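Side-chain contacts in glutathione synthetase-like effector 30 (Gpa-GSS30-apo) (PDB 5OET), which is a glutathione synthetase-like effector of a plant-parasitic nematode, related to the ATP-dependent ligases that join gamma-glutamylcysteine and glycine, and probably altered in function: residues A[122-127]-A[349-354]; A[341-346]-A[483-488]. One frame throughout, in Å; residues are numbered along the deposited sequence.

From the N terminus the segments come in the order 122-127, 341-346, 349-354 and 483-488, so the two contacts alternate and their loops cross. Contact 1 closes a long loop by bringing helix 349-354 back to helix 122-127, with 221 residues between them. Contact 2 starts inside that loop, at the short helix 342-345, and closes at the end of strand 469-484, part of the large mixed sheet. The two meet directly: I342 CD1 lies 3.7 Å from L125 CD1, and S346 O is 3.5 Å from M351 CG. The centres of contact 1 and contact 2 are about 13 Å apart. Together they join three helices to one end of that sheet.

Contact 1 of 2, residues A[122-127]-A[349-354]; sequences YEFLKE and KRMQQV
A single methionine carries this helix-helix contact: M351 meets F124 with its methyl and L125 with its sulfur. The F124 pairing is a Met-aromatic contact between helices 122-127 and 349-354. M351 SD stands 5.4 Å from the F124 ring centroid and 55° off the ring normal, an oblique approach. The methyl comes closer than the sulfur, with M351 CE 3.7 Å from F124 CE2 and 4.0 Å from F124 CZ. The torsions explain the reach: M351 CG lies anti to the backbone N (chi1 -172°), and the chain then bends at chi2 and chi3, carrying CE to the ring.

No hydrogen bond or salt bridge joins the two segments, so this interface is apolar, burying 125 Å² in all. F124 has a further aromatic neighbour, F364, in an edge-to-face pairing, and L125 also packs on I342 and L345 of helix 342-345. R350 donates from NE to A128 O and lays one guanidinium face against V354 CG2. The L125 and M351 side chains meet at about a right angle, L125 CD2 resting 3.8 Å from M351 SD.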
loop_
_atom_site.group_PDB
_atom_site.type_symbol
_atom_site.label_atom_id
_atom_site.label_comp_id
_atom_site.label_asym_id
_atom_site.label_seq_id
_atom_site.Cartn_x
_atom_site.Cartn_y
_atom_site.Cartn_z
ATOM N N TYR A 122 -19.711 25.069 -28.621
ATOM C CA TYR A 122 -20.605 25.601 -27.581
ATOM C C TYR A 122 -22.050 25.825 -28.061
ATOM O O TYR A 122 -23.010 25.512 -27.342
ATOM C CB TYR A 122 -20.058 26.916 -27.007
ATOM C CG TYR A 122 -20.780 27.429 -25.764
ATOM C CD1 TYR A 122 -21.169 26.561 -24.735
ATOM C CD2 TYR A 122 -21.038 28.778 -25.591
ATOM C CE1 TYR A 122 -21.809 27.019 -23.593
ATOM C CE2 TYR A 122 -21.672 29.252 -24.441
ATOM C CZ TYR A 122 -22.055 28.363 -23.446
ATOM O OH TYR A 122 -22.686 28.784 -22.296
ATOM N N GLU A 123 -22.209 26.378 -29.258
ATOM C CA GLU A 123 -23.552 26.526 -29.795
ATOM C C GLU A 123 -24.290 25.168 -29.963
ATOM O O GLU A 123 -25.494 25.117 -29.719
ATOM C CB GLU A 123 -23.584 27.444 -31.033
ATOM C CG GLU A 123 -24.113 28.852 -30.716
ATOM C CD GLU A 123 -25.637 28.864 -30.473
ATOM O OE1 GLU A 123 -26.066 29.097 -29.314
ATOM O OE2 GLU A 123 -26.408 28.608 -31.440
ATOM N N PHE A 124 -23.587 24.086 -30.310
ATOM C CA PHE A 124 -24.222 22.773 -30.396
ATOM C C PHE A 124 -24.740 22.310 -29.042
ATOM O O PHE A 124 -25.886 21.850 -28.932
ATOM C CB PHE A 124 -23.289 21.704 -30.977
ATOM C CG PHE A 124 -23.892 20.330 -30.969
ATOM C CD1 PHE A 124 -24.953 20.021 -31.816
ATOM C CD2 PHE A 124 -23.445 19.362 -30.076
ATOM C CE1 PHE A 124 -25.539 18.758 -31.799
ATOM C CE2 PHE A 124 -24.024 18.096 -30.054
ATOM C CZ PHE A 124 -25.073 17.789 -30.921
ATOM N N LEU A 125 -23.883 22.422 -28.029
ATOM C CA LEU A 125 -24.231 22.030 -26.663
ATOM C C LEU A 125 -25.433 22.822 -26.163
ATOM O O LEU A 125 -26.380 22.230 -25.662
ATOM C CB LEU A 125 -23.042 22.220 -25.713
ATOM C CG LEU A 125 -21.781 21.369 -25.920
ATOM C CD1 LEU A 125 -20.837 21.488 -24.731
ATOM C CD2 LEU A 125 -22.140 19.914 -26.135
ATOM N N LYS A 126 -25.401 24.150 -26.332
ATOM C CA LYS A 126 -26.541 25.017 -25.991
ATOM C C LYS A 126 -27.811 24.588 -26.710
ATOM O O LYS A 126 -28.866 24.511 -26.095
ATOM C CB LYS A 126 -26.246 26.498 -26.288
ATOM C CG LYS A 126 -25.455 27.215 -25.190
ATOM C CD LYS A 126 -25.169 28.688 -25.514
ATOM C CE LYS A 126 -26.336 29.626 -25.206
ATOM N NZ LYS A 126 -27.078 30.121 -26.409
ATOM N N GLU A 127 -27.709 24.282 -28.002
ATOM C CA GLU A 127 -28.885 23.852 -28.782
ATOM C C GLU A 127 -29.478 22.548 -28.257
ATOM O O GLU A 127 -30.686 22.378 -28.301
ATOM C CB GLU A 127 -28.589 23.766 -30.292
ATOM C CG GLU A 127 -29.763 24.222 -31.141
ATOM C CD GLU A 127 -30.856 23.165 -31.344
ATOM O OE1 GLU A 127 -30.561 21.947 -31.204
ATOM O OE2 GLU A 127 -32.015 23.549 -31.670
ATOM N N LYS A 349 -26.443 13.716 -18.931
ATOM C CA LYS A 349 -27.138 12.538 -19.422
ATOM C C LYS A 349 -28.108 12.940 -20.523
ATOM O O LYS A 349 -28.448 12.119 -21.357
ATOM C CB LYS A 349 -27.876 11.830 -18.290
ATOM C CG LYS A 349 -27.805 10.314 -18.323
ATOM C CD LYS A 349 -27.859 9.786 -16.899
ATOM C CE LYS A 349 -26.553 10.040 -16.142
ATOM N NZ LYS A 349 -26.871 10.502 -14.767
ATOM N N ARG A 350 -28.563 14.189 -20.506
ATOM C CA ARG A 350 -29.310 14.768 -21.621
ATOM C C ARG A 350 -28.550 14.626 -22.954
ATOM O O ARG A 350 -29.100 14.218 -23.960
ATOM C CB ARG A 350 -29.604 16.239 -21.320
ATOM C CG ARG A 350 -30.177 17.080 -22.455
ATOM C CD ARG A 350 -31.416 16.464 -23.045
ATOM N NE ARG A 350 -31.917 17.253 -24.162
ATOM C CZ ARG A 350 -32.928 16.899 -24.955
ATOM N NH1 ARG A 350 -33.558 15.757 -24.779
ATOM N NH2 ARG A 350 -33.311 17.703 -25.934
ATOM N N MET A 351 -27.275 14.954 -22.919
ATOM C CA MET A 351 -26.419 14.960 -24.091
ATOM C C MET A 351 -26.146 13.563 -24.571
ATOM O O MET A 351 -26.065 13.314 -25.754
ATOM C CB MET A 351 -25.085 15.620 -23.722
ATOM C CG MET A 351 -24.151 15.881 -24.885
ATOM S SD MET A 351 -24.794 17.208 -25.880
ATOM C CE MET A 351 -25.650 16.345 -27.210
ATOM N N GLN A 352 -25.968 12.656 -23.624
ATOM C CA GLN A 352 -25.737 11.259 -23.937
ATOM C C GLN A 352 -26.962 10.692 -24.636
ATOM O O GLN A 352 -26.851 9.959 -25.618
ATOM C CB GLN A 352 -25.410 10.495 -22.661
ATOM C CG GLN A 352 -24.079 10.921 -22.035
ATOM C CD GLN A 352 -23.860 10.323 -20.661
ATOM O OE1 GLN A 352 -23.929 9.113 -20.481
ATOM N NE2 GLN A 352 -23.579 11.174 -19.684
ATOM N N GLN A 353 -28.131 11.073 -24.139
ATOM C CA GLN A 353 -29.400 10.718 -24.761
ATOM C C GLN A 353 -29.553 11.396 -26.118
ATOM O O GLN A 353 -30.045 10.775 -27.053
ATOM C CB GLN A 353 -30.568 11.063 -23.821
ATOM C CG GLN A 353 -31.961 10.722 -24.337
ATOM C CD GLN A 353 -32.748 11.934 -24.796
ATOM O OE1 GLN A 353 -32.802 12.948 -24.105
ATOM N NE2 GLN A 353 -33.367 11.834 -25.965
ATOM N N VAL A 354 -29.125 12.652 -26.234
ATOM C CA VAL A 354 -29.146 13.356 -27.530
ATOM C C VAL A 354 -28.250 12.681 -28.575
ATOM O O VAL A 354 -28.602 12.668 -29.736
ATOM C CB VAL A 354 -28.832 14.874 -27.392
ATOM C CG1 VAL A 354 -28.606 15.539 -28.755
ATOM C CG2 VAL A 354 -29.964 15.595 -26.659
#

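Contact 2 of 2, residues A[341-346]-A[483-488]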
loop_
_atom_site.group_PDB
_atom_site.type_symbol
_atom_site.label_atom_id
_atom_site.label_comp_id
_atom_site.label_asym_id
_atom_site.label_seq_id
_atom_site.Cartn_x
_atom_site.Cartn_y
_atom_site.Cartn_z
ATOM N N TYR A 341 -14.591 23.566 -17.697
ATOM C CA TYR A 341 -15.996 23.423 -17.307
ATOM C C TYR A 341 -16.950 23.083 -18.443
ATOM O O TYR A 341 -17.914 22.357 -18.219
ATOM C CB TYR A 341 -16.504 24.648 -16.522
ATOM C CG TYR A 341 -16.605 24.364 -15.056
ATOM C CD1 TYR A 341 -17.669 23.625 -14.561
ATOM C CD2 TYR A 341 -15.615 24.787 -14.158
ATOM C CE1 TYR A 341 -17.765 23.324 -13.208
ATOM C CE2 TYR A 341 -15.706 24.507 -12.797
ATOM C CZ TYR A 341 -16.790 23.768 -12.331
ATOM O OH TYR A 341 -16.926 23.462 -10.995
ATOM N N ILE A 342 -16.667 23.569 -19.653
ATOM C CA ILE A 342 -17.469 23.246 -20.855
ATOM C C ILE A 342 -17.761 21.749 -21.016
ATOM O O ILE A 342 -18.824 21.371 -21.525
ATOM C CB ILE A 342 -16.822 23.818 -22.147
ATOM C CG1 ILE A 342 -17.736 23.658 -23.359
ATOM C CG2 ILE A 342 -15.490 23.154 -22.463
ATOM C CD1 ILE A 342 -19.041 24.397 -23.246
ATOM N N PHE A 343 -16.835 20.905 -20.552
ATOM C CA PHE A 343 -16.991 19.455 -20.672
ATOM C C PHE A 343 -18.072 18.906 -19.766
ATOM O O PHE A 343 -18.666 17.874 -20.093
ATOM C CB PHE A 343 -15.673 18.741 -20.408
ATOM C CG PHE A 343 -14.727 18.800 -21.557
ATOM C CD1 PHE A 343 -14.073 19.966 -21.861
ATOM C CD2 PHE A 343 -14.511 17.703 -22.343
ATOM C CE1 PHE A 343 -13.192 20.035 -22.920
ATOM C CE2 PHE A 343 -13.632 17.759 -23.400
ATOM C CZ PHE A 343 -12.974 18.932 -23.697
ATOM N N ALA A 344 -18.337 19.582 -18.649
ATOM C CA ALA A 344 -19.465 19.217 -17.791
ATOM C C ALA A 344 -20.809 19.337 -18.515
ATOM O O ALA A 344 -21.716 18.546 -18.250
ATOM C CB ALA A 344 -19.482 20.069 -16.533
ATOM N N LEU A 345 -20.930 20.320 -19.409
ATOM C CA LEU A 345 -22.116 20.475 -20.253
ATOM C C LEU A 345 -22.228 19.345 -21.316
ATOM O O LEU A 345 -23.319 18.852 -21.604
ATOM C CB LEU A 345 -22.107 21.867 -20.913
ATOM C CG LEU A 345 -23.376 22.359 -21.606
ATOM C CD1 LEU A 345 -24.558 22.410 -20.657
ATOM C CD2 LEU A 345 -23.138 23.733 -22.211
ATOM N N SER A 346 -21.102 18.917 -21.876
ATOM C CA SER A 346 -21.119 17.834 -22.869
ATOM C C SER A 346 -21.230 16.428 -22.263
ATOM O O SER A 346 -21.263 15.451 -23.007
ATOM C CB SER A 346 -19.885 17.912 -23.789
ATOM O OG SER A 346 -18.738 17.331 -23.195
ATOM N N GLY A 483 -5.717 18.063 -26.113
ATOM C CA GLY A 483 -6.237 18.660 -27.334
ATOM C C GLY A 483 -6.419 20.147 -27.221
ATOM O O GLY A 483 -6.508 20.677 -26.112
ATOM N N ASN A 484 -6.470 20.804 -28.382
ATOM C CA ASN A 484 -6.611 22.250 -28.478
ATOM C C ASN A 484 -8.035 22.541 -28.890
ATOM O O ASN A 484 -8.449 22.139 -29.958
ATOM C CB ASN A 484 -5.632 22.807 -29.509
ATOM C CG ASN A 484 -5.764 24.306 -29.694
ATOM O OD1 ASN A 484 -6.847 24.826 -29.978
ATOM N ND2 ASN A 484 -4.658 25.002 -29.557
ATOM N N MET A 485 -8.764 23.287 -28.082
ATOM C CA MET A 485 -10.185 23.494 -28.316
ATOM C C MET A 485 -10.551 24.591 -29.296
ATOM O O MET A 485 -11.733 24.752 -29.605
ATOM C CB MET A 485 -10.867 23.783 -27.001
ATOM C CG MET A 485 -10.661 22.670 -26.013
ATOM S SD MET A 485 -11.835 22.912 -24.703
ATOM C CE MET A 485 -11.093 24.318 -23.869
ATOM N N GLU A 486 -9.565 25.353 -29.765
ATOM C CA GLU A 486 -9.809 26.417 -30.748
ATOM C C GLU A 486 -9.693 25.881 -32.158
ATOM O O GLU A 486 -10.447 26.279 -33.029
ATOM C CB GLU A 486 -8.857 27.611 -30.541
ATOM C CG GLU A 486 -9.524 28.813 -29.879
ATOM C CD GLU A 486 -8.537 29.689 -29.129
ATOM O OE1 GLU A 486 -7.495 30.049 -29.725
ATOM O OE2 GLU A 486 -8.799 29.993 -27.941
ATOM N N THR A 487 -8.730 24.989 -32.366
ATOM C CA THR A 487 -8.563 24.262 -33.628
ATOM C C THR A 487 -9.337 22.926 -33.657
ATOM O O THR A 487 -9.783 22.504 -34.714
ATOM C CB THR A 487 -7.063 24.010 -33.903
ATOM O OG1 THR A 487 -6.501 23.171 -32.882
ATOM C CG2 THR A 487 -6.307 25.326 -33.912
ATOM N N GLY A 488 -9.503 22.278 -32.505
ATOM C CA GLY A 488 -10.076 20.924 -32.433
ATOM C C GLY A 488 -9.090 19.813 -32.792
ATOM O O GLY A 488 -9.499 18.679 -33.020
#
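M485 sets its sulfur against the rim of the F343 ring instead of over its face. M485 SD lies 5.0 Å from the ring centroid and 80° off the normal, which places it near the ring plane in an edge-on Met-aromatic contact; the nearest atom is F343 CE1, 3.6 Å from M485 SD. I342 adds a looser touch, its CG2 being 4.3 Å from M485 SD. The first M485 torsion (chi1 -58°) holds CG beside the backbone N, and the extended chi2 that follows sends the sulfur across to helix 342-345. No hydrogen bond links the two segments, and the buried area is a modest 85 Å². F116 of helix 98-119 touches both F343 and M485, while F163 of strand 160-173 meets the F343 ring with the planes at about 45°.

The chain around M485 is held by N484, whose OD1 accepts two backbone N-H groups: E486 N at 2.8 Å, tilted slightly from the carbonyl plane, and T487 N at 3.0 Å, well above that plane. A backbone bond from G488 N to N484 O closes the bend, and G488 sits at positive phi, a conformation that by itself favours glycine. M485 thus projects from an Asx turn, extended to an Asx motif, in the beta hairpin joining antiparallel strands 469-484 and 490-504.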